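Local structure of putative phosphatase (Clostridium difficile, 3SD7) at residues D35-G38 with T39-P43; P74-D77 with T78-Y82; A93-K96 with Y97-F101; K135-V138 with F139-I143; D192-Y195 with D196-A200. The protein is probably a phosphatase of the haloacid dehalogenase-like hydrolase superfamily, its natural substrate not established. All blocks are in the same frame, centred on the assembly; numbering follows the deposited sequence.

Contact 1 (D35-G38 with T39-P43); sequences DLDG and TLTDP. With NA (sodium ion), chain B.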
loop_
_atom_site.group_PDB
_atom_site.type_symbol
_atom_site.label_atom_id
_atom_site.label_comp_id
_atom_site.label_asym_id
_atom_site.label_seq_id
_atom_site.Cartn_x
_atom_site.Cartn_y
_atom_site.Cartn_z
ATOM N N ASP A 35 -4.463 1.310 3.530
ATOM C CA ASP A 35 -3.623 1.210 2.346
ATOM C C ASP A 35 -3.123 -0.266 2.335
ATOM O O ASP A 35 -3.337 -1.021 3.298
ATOM C CB ASP A 35 -2.495 2.224 2.378
ATOM C CG ASP A 35 -2.021 2.614 0.956
ATOM O OD1 ASP A 35 -1.969 1.740 0.085
ATOM O OD2 ASP A 35 -1.730 3.818 0.706
ATOM N N LEU A 36 -2.476 -0.684 1.272
ATOM C CA LEU A 36 -2.042 -2.084 1.124
ATOM C C LEU A 36 -0.564 -2.272 1.445
ATOM O O LEU A 36 -0.210 -2.699 2.557
ATOM C CB LEU A 36 -2.368 -2.579 -0.289
ATOM C CG LEU A 36 -2.028 -4.059 -0.521
ATOM C CD1 LEU A 36 -3.063 -4.984 0.133
ATOM C CD2 LEU A 36 -1.962 -4.313 -1.997
ATOM N N ASP A 37 0.288 -1.911 0.478
ATOM C CA ASP A 37 1.739 -2.063 0.634
ATOM C C ASP A 37 2.229 -1.273 1.835
ATOM O O ASP A 37 1.904 -0.069 2.024
ATOM C CB ASP A 37 2.513 -1.603 -0.611
ATOM C CG ASP A 37 2.372 -2.521 -1.811
ATOM O OD1 ASP A 37 1.834 -3.666 -1.744
ATOM O OD2 ASP A 37 2.863 -2.072 -2.882
ATOM N N GLY A 38 3.017 -1.922 2.679
ATOM C CA GLY A 38 3.562 -1.297 3.862
ATOM C C GLY A 38 2.616 -1.096 5.011
ATOM O O GLY A 38 2.988 -0.569 6.025
ATOM N N THR A 39 1.361 -1.544 4.848
ATOM C CA THR A 39 0.315 -1.350 5.843
ATOM C C THR A 39 -0.288 -2.721 6.179
ATOM O O THR A 39 -0.299 -3.119 7.331
ATOM C CB THR A 39 -0.736 -0.401 5.334
ATOM O OG1 THR A 39 -0.121 0.870 5.051
ATOM C CG2 THR A 39 -1.825 -0.167 6.381
ATOM N N LEU A 40 -0.797 -3.401 5.171
ATOM C CA LEU A 40 -1.282 -4.773 5.340
ATOM C C LEU A 40 -0.276 -5.806 4.977
ATOM O O LEU A 40 -0.144 -6.823 5.689
ATOM C CB LEU A 40 -2.535 -5.013 4.490
ATOM C CG LEU A 40 -3.745 -4.135 4.805
ATOM C CD1 LEU A 40 -4.865 -4.355 3.747
ATOM C CD2 LEU A 40 -4.280 -4.431 6.200
ATOM N N THR A 41 0.398 -5.598 3.857
ATOM C CA THR A 41 1.364 -6.572 3.305
ATOM C C THR A 41 2.632 -5.876 2.830
ATOM O O THR A 41 2.628 -4.694 2.500
ATOM C CB THR A 41 0.733 -7.363 2.137
ATOM O OG1 THR A 41 0.258 -6.433 1.144
ATOM C CG2 THR A 41 -0.463 -8.207 2.631
ATOM N N ASP A 42 3.727 -6.623 2.822
ATOM C CA ASP A 42 5.035 -6.093 2.420
ATOM C C ASP A 42 5.396 -6.680 1.036
ATOM O O ASP A 42 5.573 -7.894 0.905
ATOM C CB ASP A 42 6.073 -6.459 3.479
ATOM C CG ASP A 42 7.430 -5.826 3.223
ATOM O OD1 ASP A 42 7.607 -5.220 2.157
ATOM O OD2 ASP A 42 8.348 -5.997 4.066
ATOM N N PRO A 43 5.552 -5.824 0.017
ATOM C CA PRO A 43 5.823 -6.293 -1.328
ATOM C C PRO A 43 7.302 -6.438 -1.659
ATOM O O PRO A 43 7.638 -6.695 -2.809
ATOM C CB PRO A 43 5.247 -5.165 -2.175
ATOM C CG PRO A 43 5.554 -3.948 -1.384
ATOM C CD PRO A 43 5.344 -4.356 0.043
HETATM NA NA NA B . 1.888 2.086 1.545
HETATM O O HOH W 1 1.059 4.102 1.590
HETATM O O HOH W 2 1.042 1.673 -0.456
HETATM O O HOH W 3 2.254 -6.002 -0.562
HETATM O O HOH W 4 4.291 1.796 1.318
#
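With CG beside the backbone N (chi1 -71°) and chi2 at -10°, D37 offers the flat of its carboxylate to P43, whose CG comes 3.5 Å from D37 CG. T41 has its hydroxyl between the backbone N and the carbonyl carbon (chi1 56°), which turns OG1 to the same side of the loop. One water bridges the two: it donates to D37 OD1 and accepts from T41 OG1, 2.7 Å in each case. D37 OD2 is held by K135 in a salt bridge.

The loop is drawn tight around one carbonyl. L36 O accepts from the backbone N of T39, L40 and T41; the L40 N bond, 2.8 Å long, lies in the carbonyl plane, while T39 N and T41 N stand off it on opposite sides. G38 N returns a bond of 2.8 Å to T41 O, and the D37-T41 bridge closes the turn. That winding leaves D37 O pointing outward to the sodium ion at 2.2 Å. D35 stays in the second shell, its two carboxylate oxygens weakly bonded to two of the metal's waters and its OD2 paired with K168. D35, D37 and T39 fit the DxDx(T/V) signature following the first strand of the Rossmann-like HAD core, and the metal bound by a backbone carbonyl is consistent with the HAD active site.

Contact 2 (P74-D77 with T78-Y82); sequences PLHD and TFKEY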
loop_
_atom_site.group_PDB
_atom_site.type_symbol
_atom_site.label_atom_id
_atom_site.label_comp_id
_atom_site.label_asym_id
_atom_site.label_seq_id
_atom_site.Cartn_x
_atom_site.Cartn_y
_atom_site.Cartn_z
ATOM N N PRO A 74 9.078 5.794 -8.736
ATOM C CA PRO A 74 8.693 5.239 -10.030
ATOM C C PRO A 74 9.842 4.471 -10.669
ATOM O O PRO A 74 11.003 4.870 -10.541
ATOM C CB PRO A 74 8.389 6.484 -10.872
ATOM C CG PRO A 74 8.183 7.586 -9.899
ATOM C CD PRO A 74 9.011 7.264 -8.715
ATOM N N LEU A 75 9.534 3.385 -11.367
ATOM C CA LEU A 75 10.573 2.628 -12.064
ATOM C C LEU A 75 11.430 3.512 -12.999
ATOM O O LEU A 75 12.636 3.263 -13.144
ATOM C CB LEU A 75 9.971 1.457 -12.841
ATOM C CG LEU A 75 9.335 0.354 -11.993
ATOM C CD1 LEU A 75 8.618 -0.644 -12.895
ATOM C CD2 LEU A 75 10.377 -0.350 -11.106
ATOM N N HIS A 76 10.818 4.533 -13.604
ATOM C CA HIS A 76 11.537 5.449 -14.495
ATOM C C HIS A 76 12.718 6.080 -13.770
ATOM O O HIS A 76 13.821 6.110 -14.298
ATOM C CB HIS A 76 10.608 6.551 -15.039
ATOM C CG HIS A 76 11.289 7.513 -15.970
ATOM N ND1 HIS A 76 11.862 8.691 -15.539
ATOM C CD2 HIS A 76 11.488 7.468 -17.310
ATOM C CE1 HIS A 76 12.383 9.330 -16.573
ATOM N NE2 HIS A 76 12.171 8.609 -17.658
ATOM N N ASP A 77 12.481 6.561 -12.551
ATOM C CA ASP A 77 13.544 7.195 -11.755
ATOM C C ASP A 77 14.669 6.194 -11.499
ATOM O O ASP A 77 15.847 6.518 -11.644
ATOM C CB ASP A 77 13.013 7.719 -10.414
ATOM C CG ASP A 77 12.190 8.986 -10.557
ATOM O OD1 ASP A 77 12.122 9.537 -11.685
ATOM O OD2 ASP A 77 11.633 9.440 -9.530
ATOM N N THR A 78 14.300 4.973 -11.131
ATOM C CA THR A 78 15.289 3.949 -10.852
ATOM C C THR A 78 16.150 3.653 -12.071
ATOM O O THR A 78 17.371 3.760 -12.006
ATOM C CB THR A 78 14.636 2.669 -10.345
ATOM O OG1 THR A 78 13.984 2.946 -9.101
ATOM C CG2 THR A 78 15.682 1.571 -10.128
ATOM N N PHE A 79 15.520 3.297 -13.188
ATOM C CA PHE A 79 16.294 2.981 -14.387
ATOM C C PHE A 79 16.980 4.192 -15.016
ATOM O O PHE A 79 18.111 4.083 -15.485
ATOM C CB PHE A 79 15.430 2.248 -15.408
ATOM C CG PHE A 79 14.924 0.931 -14.918
ATOM C CD1 PHE A 79 15.817 -0.076 -14.556
ATOM C CD2 PHE A 79 13.570 0.680 -14.836
ATOM C CE1 PHE A 79 15.359 -1.305 -14.095
ATOM C CE2 PHE A 79 13.110 -0.548 -14.380
ATOM C CZ PHE A 79 14.011 -1.541 -14.014
ATOM N N LYS A 80 16.321 5.348 -14.986
ATOM C CA LYS A 80 16.867 6.558 -15.614
ATOM C C LYS A 80 17.856 7.304 -14.695
ATOM O O LYS A 80 18.975 7.598 -15.110
ATOM C CB LYS A 80 15.703 7.460 -16.080
ATOM C CG LYS A 80 16.024 8.572 -17.063
ATOM C CD LYS A 80 16.643 9.794 -16.404
ATOM C CE LYS A 80 16.769 10.940 -17.396
ATOM N NZ LYS A 80 17.375 12.141 -16.759
ATOM N N GLU A 81 17.471 7.580 -13.448
ATOM C CA GLU A 81 18.360 8.326 -12.545
ATOM C C GLU A 81 19.467 7.495 -11.883
ATOM O O GLU A 81 20.561 8.010 -11.643
ATOM C CB GLU A 81 17.574 9.079 -11.462
ATOM C CG GLU A 81 16.506 10.037 -11.987
ATOM C CD GLU A 81 16.064 11.079 -10.939
ATOM O OE1 GLU A 81 14.850 11.181 -10.689
ATOM O OE2 GLU A 81 16.927 11.794 -10.361
ATOM N N TYR A 82 19.194 6.231 -11.568
ATOM C CA TYR A 82 20.194 5.396 -10.908
ATOM C C TYR A 82 21.018 4.612 -11.915
ATOM O O TYR A 82 22.245 4.649 -11.875
ATOM C CB TYR A 82 19.544 4.428 -9.921
ATOM C CG TYR A 82 20.535 3.763 -8.996
ATOM C CD1 TYR A 82 20.771 4.273 -7.718
ATOM C CD2 TYR A 82 21.256 2.645 -9.400
ATOM C CE1 TYR A 82 21.689 3.678 -6.863
ATOM C CE2 TYR A 82 22.185 2.043 -8.558
ATOM C CZ TYR A 82 22.400 2.568 -7.289
ATOM O OH TYR A 82 23.304 1.964 -6.454
#
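K80 starts against H76, one helical turn back. Its CB sits over a face of the imidazole, 4.0 Å from the ring centroid and 16° off the normal, a CH-pi contact displaced toward the rim, and CG follows, 3.8 Å from H76 CE1. Both hold for one of the two modelled conformers of H76 and are doubtful to that extent. The chain then bends at chi2 (-79°), and CD, CE and NZ lead away. In the backbone, K80 N bonds to H76 O at 2.7 Å.

This is the opening of helix 75-82, with P74 at the N-cap position and a wider pi-type turn at 78-82. Following the DxD loop, it probably belongs to the alpha-helical cap of this HAD protein. In the wide turn D77 O takes a bond from E81 N, 2.6 Å, and a weak one from Y82 N. Further round the helix, D77 OD1 and E81 OE1 approach to 3.3 Å, like charges with their carboxylate planes nearly perpendicular, a pairing that would probably cost energy unless screened. Toward the protein, L75 CB touches F79 CE2 at 4.0 Å, and F79 continues to A93 of helix 87-105 and S54 of helix 44-57.

Contact 3 (A93-K96 with Y97-F101); sequences AVEK and YREYF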
loop_
_atom_site.group_PDB
_atom_site.type_symbol
_atom_site.label_atom_id
_atom_site.label_comp_id
_atom_site.label_asym_id
_atom_site.label_seq_id
_atom_site.Cartn_x
_atom_site.Cartn_y
_atom_site.Cartn_z
ATOM N N ALA A 93 13.310 -1.970 -19.818
ATOM C CA ALA A 93 13.543 -2.382 -18.433
ATOM C C ALA A 93 12.228 -2.496 -17.655
ATOM O O ALA A 93 12.043 -3.419 -16.862
ATOM C CB ALA A 93 14.479 -1.404 -17.741
ATOM N N VAL A 94 11.321 -1.551 -17.891
ATOM C CA VAL A 94 10.013 -1.572 -17.252
ATOM C C VAL A 94 9.203 -2.765 -17.758
ATOM O O VAL A 94 8.518 -3.424 -16.994
ATOM C CB VAL A 94 9.229 -0.262 -17.512
ATOM C CG1 VAL A 94 7.773 -0.421 -17.077
ATOM C CG2 VAL A 94 9.911 0.924 -16.798
ATOM N N GLU A 95 9.301 -3.058 -19.056
ATOM C CA GLU A 95 8.567 -4.186 -19.614
ATOM C C GLU A 95 9.033 -5.498 -18.982
ATOM O O GLU A 95 8.205 -6.359 -18.657
ATOM C CB GLU A 95 8.710 -4.237 -21.151
ATOM C CG GLU A 95 7.737 -5.206 -21.870
ATOM C CD GLU A 95 8.143 -6.692 -21.822
ATOM O OE1 GLU A 95 9.299 -7.002 -21.451
ATOM O OE2 GLU A 95 7.304 -7.550 -22.189
ATOM N N LYS A 96 10.347 -5.650 -18.807
ATOM C CA LYS A 96 10.895 -6.874 -18.209
ATOM C C LYS A 96 10.462 -7.002 -16.750
ATOM O O LYS A 96 10.135 -8.101 -16.285
ATOM C CB LYS A 96 12.413 -6.918 -18.341
ATOM C CG LYS A 96 12.891 -7.008 -19.786
ATOM C CD LYS A 96 12.469 -8.308 -20.423
ATOM C CE LYS A 96 12.776 -8.327 -21.907
ATOM N NZ LYS A 96 12.344 -9.600 -22.525
ATOM N N TYR A 97 10.470 -5.878 -16.034
ATOM C CA TYR A 97 9.988 -5.847 -14.657
ATOM C C TYR A 97 8.542 -6.364 -14.602
ATOM O O TYR A 97 8.213 -7.258 -13.818
ATOM C CB TYR A 97 10.041 -4.417 -14.113
ATOM C CG TYR A 97 9.343 -4.253 -12.777
ATOM C CD1 TYR A 97 10.063 -4.193 -11.601
ATOM C CD2 TYR A 97 7.948 -4.182 -12.698
ATOM C CE1 TYR A 97 9.429 -4.041 -10.373
ATOM C CE2 TYR A 97 7.299 -4.038 -11.455
ATOM C CZ TYR A 97 8.052 -3.976 -10.311
ATOM O OH TYR A 97 7.447 -3.830 -9.078
ATOM N N ARG A 98 7.687 -5.789 -15.444
ATOM C CA ARG A 98 6.269 -6.148 -15.478
ATOM C C ARG A 98 6.050 -7.615 -15.813
ATOM O O ARG A 98 5.175 -8.263 -15.238
ATOM C CB ARG A 98 5.522 -5.262 -16.467
ATOM C CG ARG A 98 5.477 -3.808 -16.023
ATOM C CD ARG A 98 4.675 -2.966 -16.993
ATOM N NE ARG A 98 4.500 -1.591 -16.524
ATOM C CZ ARG A 98 3.777 -0.667 -17.157
ATOM N NH1 ARG A 98 3.150 -0.961 -18.295
ATOM N NH2 ARG A 98 3.673 0.557 -16.649
ATOM N N GLU A 99 6.857 -8.129 -16.736
ATOM C CA GLU A 99 6.791 -9.522 -17.127
ATOM C C GLU A 99 7.016 -10.418 -15.907
ATOM O O GLU A 99 6.216 -11.318 -15.637
ATOM C CB GLU A 99 7.827 -9.812 -18.223
ATOM C CG GLU A 99 7.879 -11.253 -18.676
ATOM C CD GLU A 99 8.819 -11.474 -19.848
ATOM O OE1 GLU A 99 9.577 -10.548 -20.209
ATOM O OE2 GLU A 99 8.790 -12.586 -20.413
ATOM N N TYR A 100 8.092 -10.163 -15.162
ATOM C CA TYR A 100 8.382 -10.973 -13.982
ATOM C C TYR A 100 7.336 -10.734 -12.888
ATOM O O TYR A 100 6.953 -11.655 -12.171
ATOM C CB TYR A 100 9.789 -10.686 -13.417
ATOM C CG TYR A 100 10.105 -11.540 -12.196
ATOM C CD1 TYR A 100 10.844 -12.714 -12.307
ATOM C CD2 TYR A 100 9.613 -11.194 -10.936
ATOM C CE1 TYR A 100 11.104 -13.502 -11.188
ATOM C CE2 TYR A 100 9.868 -11.969 -9.824
ATOM C CZ TYR A 100 10.607 -13.121 -9.952
ATOM O OH TYR A 100 10.837 -13.876 -8.829
ATOM N N PHE A 101 6.876 -9.502 -12.751
ATOM C CA PHE A 101 5.937 -9.216 -11.663
ATOM C C PHE A 101 4.592 -9.927 -11.872
ATOM O O PHE A 101 4.035 -10.519 -10.940
ATOM C CB PHE A 101 5.715 -7.726 -11.481
ATOM C CG PHE A 101 4.928 -7.402 -10.228
ATOM C CD1 PHE A 101 5.567 -7.284 -8.998
ATOM C CD2 PHE A 101 3.550 -7.272 -10.281
ATOM C CE1 PHE A 101 4.840 -7.009 -7.848
ATOM C CE2 PHE A 101 2.818 -6.991 -9.120
ATOM C CZ PHE A 101 3.453 -6.862 -7.928
#
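Four regular i to i+4 hydrogen bonds carry the chain from A93-K96 into Y97-F101, among them R98 N to V94 O, 2.9 Å. V94 and R98 lie side by side along one flank. R98 runs extended from CG to NE, its CG passing 3.2 Å from V94 O, and this straight course carries its aliphatic part along the valine until NE stands 3.5 Å from V94 CG1. The methyl meets the guanidinium obliquely, and beyond it NH1 forms a salt bridge with D162, so the charged end is held outside this turn.

Both segments belong to helix 87-105, which packs on helices 44-57 and 75-82: V94 and Y97 lean on L75, while Y97, Y100 and F101 reach S50. Lying between the DxD loop and the next core strand, these helices probably form the alpha-helical cap found in HAD_2-type proteins. Y100 OH also bonds to E108.

Another flank is charged. K96 bends at chi2 (-65°), bringing its chain alongside that of E99; CD and NZ of K96 each lie 3.7 Å from E99 OE1, so the ion pair is long and part of the approach is made by methylene. E95 bends too (chi2 -79°), and its OE1 comes within 3.8 Å of E99 OE1. The two carboxylate planes are turned 68° apart, and K96 probably offsets some of their mutual repulsion.

Contact 4 (K135-V138 with F139-I143); sequences KPTV and FAETI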
loop_
_atom_site.group_PDB
_atom_site.type_symbol
_atom_site.label_atom_id
_atom_site.label_comp_id
_atom_site.label_asym_id
_atom_site.label_seq_id
_atom_site.Cartn_x
_atom_site.Cartn_y
_atom_site.Cartn_z
ATOM N N LYS A 135 -1.952 1.062 -5.486
ATOM C CA LYS A 135 -1.593 -0.182 -6.178
ATOM C C LYS A 135 -2.753 -0.548 -7.098
ATOM O O LYS A 135 -3.902 -0.226 -6.769
ATOM C CB LYS A 135 -1.373 -1.296 -5.164
ATOM C CG LYS A 135 -0.533 -2.462 -5.722
ATOM C CD LYS A 135 -0.200 -3.457 -4.645
ATOM C CE LYS A 135 0.889 -4.446 -5.052
ATOM N NZ LYS A 135 2.310 -4.011 -4.840
ATOM N N PRO A 136 -2.482 -1.170 -8.269
ATOM C CA PRO A 136 -3.617 -1.561 -9.118
ATOM C C PRO A 136 -4.600 -2.467 -8.379
ATOM O O PRO A 136 -4.207 -3.352 -7.648
ATOM C CB PRO A 136 -2.957 -2.303 -10.273
ATOM C CG PRO A 136 -1.616 -1.652 -10.378
ATOM C CD PRO A 136 -1.199 -1.378 -8.967
ATOM N N THR A 137 -5.884 -2.213 -8.560
ATOM C CA THR A 137 -6.922 -3.001 -7.892
ATOM C C THR A 137 -6.729 -4.488 -8.067
ATOM O O THR A 137 -6.846 -5.222 -7.091
ATOM C CB THR A 137 -8.285 -2.635 -8.434
ATOM O OG1 THR A 137 -8.437 -1.221 -8.317
ATOM C CG2 THR A 137 -9.418 -3.370 -7.669
ATOM N N VAL A 138 -6.438 -4.934 -9.296
ATOM C CA VAL A 138 -6.267 -6.375 -9.564
ATOM C C VAL A 138 -5.169 -6.971 -8.680
ATOM O O VAL A 138 -5.319 -8.075 -8.162
ATOM C CB VAL A 138 -5.975 -6.695 -11.039
ATOM C CG1 VAL A 138 -4.644 -6.091 -11.482
ATOM C CG2 VAL A 138 -5.968 -8.207 -11.249
ATOM N N PHE A 139 -4.070 -6.244 -8.511
ATOM C CA PHE A 139 -3.006 -6.725 -7.646
ATOM C C PHE A 139 -3.434 -6.759 -6.170
ATOM O O PHE A 139 -3.153 -7.728 -5.471
ATOM C CB PHE A 139 -1.709 -5.900 -7.820
ATOM C CG PHE A 139 -1.126 -5.948 -9.204
ATOM C CD1 PHE A 139 -1.323 -7.044 -10.042
ATOM C CD2 PHE A 139 -0.288 -4.942 -9.628
ATOM C CE1 PHE A 139 -0.747 -7.088 -11.318
ATOM C CE2 PHE A 139 0.300 -4.991 -10.892
ATOM C CZ PHE A 139 0.056 -6.058 -11.729
ATOM N N ALA A 140 -4.092 -5.698 -5.688
ATOM C CA ALA A 140 -4.567 -5.620 -4.305
ATOM C C ALA A 140 -5.520 -6.789 -3.996
ATOM O O ALA A 140 -5.392 -7.479 -2.987
ATOM C CB ALA A 140 -5.256 -4.245 -4.011
ATOM N N GLU A 141 -6.466 -7.015 -4.895
ATOM C CA GLU A 141 -7.412 -8.111 -4.701
ATOM C C GLU A 141 -6.711 -9.473 -4.743
ATOM O O GLU A 141 -7.012 -10.342 -3.933
ATOM C CB GLU A 141 -8.529 -8.007 -5.731
ATOM C CG GLU A 141 -9.442 -6.816 -5.500
ATOM C CD GLU A 141 -10.554 -6.762 -6.513
ATOM O OE1 GLU A 141 -10.316 -7.173 -7.666
ATOM O OE2 GLU A 141 -11.650 -6.276 -6.163
ATOM N N THR A 142 -5.767 -9.643 -5.666
ATOM C CA THR A 142 -5.016 -10.888 -5.788
ATOM C C THR A 142 -4.272 -11.196 -4.496
ATOM O O THR A 142 -4.312 -12.323 -3.983
ATOM C CB THR A 142 -4.052 -10.852 -6.971
ATOM O OG1 THR A 142 -4.806 -10.828 -8.188
ATOM C CG2 THR A 142 -3.138 -12.085 -6.976
ATOM N N ILE A 143 -3.596 -10.185 -3.971
ATOM C CA ILE A 143 -2.817 -10.323 -2.735
ATOM C C ILE A 143 -3.692 -10.585 -1.515
ATOM O O ILE A 143 -3.364 -11.429 -0.681
ATOM C CB ILE A 143 -1.950 -9.067 -2.519
ATOM C CG1 ILE A 143 -0.897 -8.986 -3.623
ATOM C CG2 ILE A 143 -1.315 -9.096 -1.151
ATOM C CD1 ILE A 143 -0.208 -7.611 -3.712
#
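F139 opens the second segment against P136. With CG beside the backbone N (chi1 -61°), its ring puts CD2 3.6 Å from P136 CG, obliquely; K135 passes F139 CB at about a right angle. A140 N then closes the first helical turn onto P136 O, 3.1 Å. E141 N bonds to T137 O, and the extended side chain of E141 runs beside T137, E141 CD 3.8 Å from T137 CG2. T142 grips V138 O twice: N at 3.0 Å and OG1 at 2.8 Å arrive from opposite faces of the carbonyl plane. Last comes I143, whose CD1 touches K135 CE at 3.6 Å, just before the lysine bends at chi4 toward its salt bridge with D37.

Helix 137-146 is the crossover of the beta-alpha-beta unit between strands 128-133 and 155-159: A140 and E141 lie on I156, T137 OG1 bonds to G158 N, and F139 meets F101 of helix 87-105 edge-to-face.

Contact 5 (D192-Y195 with D196-A200); sequences DRKY and DIIGA. With NA (sodium ion), chain B.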
loop_
_atom_site.group_PDB
_atom_site.type_symbol
_atom_site.label_atom_id
_atom_site.label_comp_id
_atom_site.label_asym_id
_atom_site.label_seq_id
_atom_site.Cartn_x
_atom_site.Cartn_y
_atom_site.Cartn_z
ATOM N N ASP A 192 1.015 3.836 5.846
ATOM C CA ASP A 192 2.437 3.964 6.222
ATOM C C ASP A 192 3.186 5.099 5.531
ATOM O O ASP A 192 4.373 5.224 5.738
ATOM C CB ASP A 192 3.195 2.689 5.920
ATOM C CG ASP A 192 3.334 2.432 4.405
ATOM O OD1 ASP A 192 2.328 2.623 3.643
ATOM O OD2 ASP A 192 4.414 2.006 3.942
ATOM N N ARG A 193 2.506 5.932 4.763
ATOM C CA ARG A 193 3.165 7.042 4.085
ATOM C C ARG A 193 2.448 8.337 4.272
ATOM O O ARG A 193 1.228 8.376 4.537
ATOM C CB ARG A 193 3.248 6.788 2.574
ATOM C CG ARG A 193 4.058 5.533 2.152
ATOM C CD ARG A 193 5.528 5.502 2.611
ATOM N NE ARG A 193 6.254 6.713 2.287
ATOM C CZ ARG A 193 6.841 6.985 1.125
ATOM N NH1 ARG A 193 6.805 6.125 0.110
ATOM N NH2 ARG A 193 7.504 8.132 0.967
ATOM N N LYS A 194 3.188 9.425 4.100
ATOM C CA LYS A 194 2.560 10.751 4.109
ATOM C C LYS A 194 1.362 10.849 3.129
ATOM O O LYS A 194 0.405 11.535 3.409
ATOM C CB LYS A 194 3.576 11.850 3.786
ATOM C CG LYS A 194 4.230 11.723 2.449
ATOM C CD LYS A 194 5.341 12.781 2.246
ATOM C CE LYS A 194 5.963 12.607 0.890
ATOM N NZ LYS A 194 6.951 13.696 0.538
ATOM N N TYR A 195 1.423 10.136 2.009
ATOM C CA TYR A 195 0.378 10.205 0.991
ATOM C C TYR A 195 -0.980 9.771 1.518
ATOM O O TYR A 195 -2.037 10.303 1.098
ATOM C CB TYR A 195 0.788 9.396 -0.241
ATOM C CG TYR A 195 2.131 9.839 -0.756
ATOM C CD1 TYR A 195 2.298 11.106 -1.283
ATOM C CD2 TYR A 195 3.250 9.005 -0.650
ATOM C CE1 TYR A 195 3.544 11.535 -1.714
ATOM C CE2 TYR A 195 4.489 9.433 -1.071
ATOM C CZ TYR A 195 4.630 10.687 -1.599
ATOM O OH TYR A 195 5.874 11.122 -2.029
ATOM N N ASP A 196 -0.964 8.782 2.406
ATOM C CA ASP A 196 -2.170 8.305 3.068
ATOM C C ASP A 196 -2.737 9.349 4.011
ATOM O O ASP A 196 -3.956 9.547 4.083
ATOM C CB ASP A 196 -1.833 7.053 3.884
ATOM C CG ASP A 196 -1.400 5.921 3.031
ATOM O OD1 ASP A 196 -2.145 5.601 2.071
ATOM O OD2 ASP A 196 -0.306 5.348 3.262
ATOM N N ILE A 197 -1.853 10.038 4.740
ATOM C CA ILE A 197 -2.276 11.055 5.696
ATOM C C ILE A 197 -2.767 12.303 4.962
ATOM O O ILE A 197 -3.798 12.868 5.318
ATOM C CB ILE A 197 -1.160 11.406 6.688
ATOM C CG1 ILE A 197 -0.529 10.126 7.251
ATOM C CG2 ILE A 197 -1.681 12.356 7.798
ATOM C CD1 ILE A 197 -1.537 9.154 7.815
ATOM N N ILE A 198 -2.042 12.710 3.922
ATOM C CA ILE A 198 -2.441 13.873 3.090
ATOM C C ILE A 198 -3.826 13.590 2.457
ATOM O O ILE A 198 -4.712 14.466 2.429
ATOM C CB ILE A 198 -1.396 14.133 1.978
ATOM C CG1 ILE A 198 -0.086 14.627 2.593
ATOM C CG2 ILE A 198 -1.918 15.133 0.959
ATOM C CD1 ILE A 198 1.114 14.472 1.667
ATOM N N GLY A 199 -4.016 12.355 1.988
ATOM C CA GLY A 199 -5.288 11.934 1.400
ATOM C C GLY A 199 -6.412 12.050 2.415
ATOM O O GLY A 199 -7.455 12.656 2.142
ATOM N N ALA A 200 -6.172 11.530 3.610
ATOM C CA ALA A 200 -7.156 11.582 4.694
ATOM C C ALA A 200 -7.543 13.021 5.038
ATOM O O ALA A 200 -8.730 13.353 5.218
ATOM C CB ALA A 200 -6.604 10.910 5.911
HETATM NA NA NA B . 1.888 2.086 1.545
HETATM O O HOH W 4 4.291 1.796 1.318
HETATM O O HOH W 1 1.059 4.102 1.590
HETATM O O HOH W 2 1.042 1.673 -0.456
#
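D192 leads, its backbone N 3.3 Å from D196 OD2. Its CG sits between backbone N and carbonyl carbon (chi1 69°), which swings OD1 onto the sodium ion at 2.2 Å. OD2 accepts from one of the metal's waters, 2.6 Å, and from Y214 N. R193, at the N-cap position, donates its N to the anti lone pair of D196 OD2 at 3.2 Å; R193 O takes a weak bond back from D196 N. The R193 side chain folds at chi2 and chi3 and its NE pairs with E219. K194 O receives I198 N in a nearly straight bond of 2.8 Å, and K194 CB touches I198 CD1 at 4.2 Å. Y195 O accepts from G199 N, 3.0 Å.

D196 OD2 also accepts a hydrogen bond from a sodium-bound water at 2.5 Å, tying the helix start to the metal shell. D192 on the metal at a strand end, and D196 of the following helix on its water, are consistent with motif IV of HAD-fold hydrolases.

In the fold
From the N terminus, contact 1 closes the tight loop between strand 31-34 and strand 41-42. The chain then runs out to contacts 2 and 3, on consecutive helices that pack together, probably in the cap, with the centres of both contacts about 20 Å from the centre of the chain. It returns to the parallel sheet with contact 4, starting the helix after strand 128-133, and contact 5, starting the one after strand 187-191. All five follow in series; none nests or crosses. In space, contact 1 joins contact 4 through D37 and K135 and shares the sodium ion and its waters with contact 5. F101 on F139 links contact 3 to contact 4.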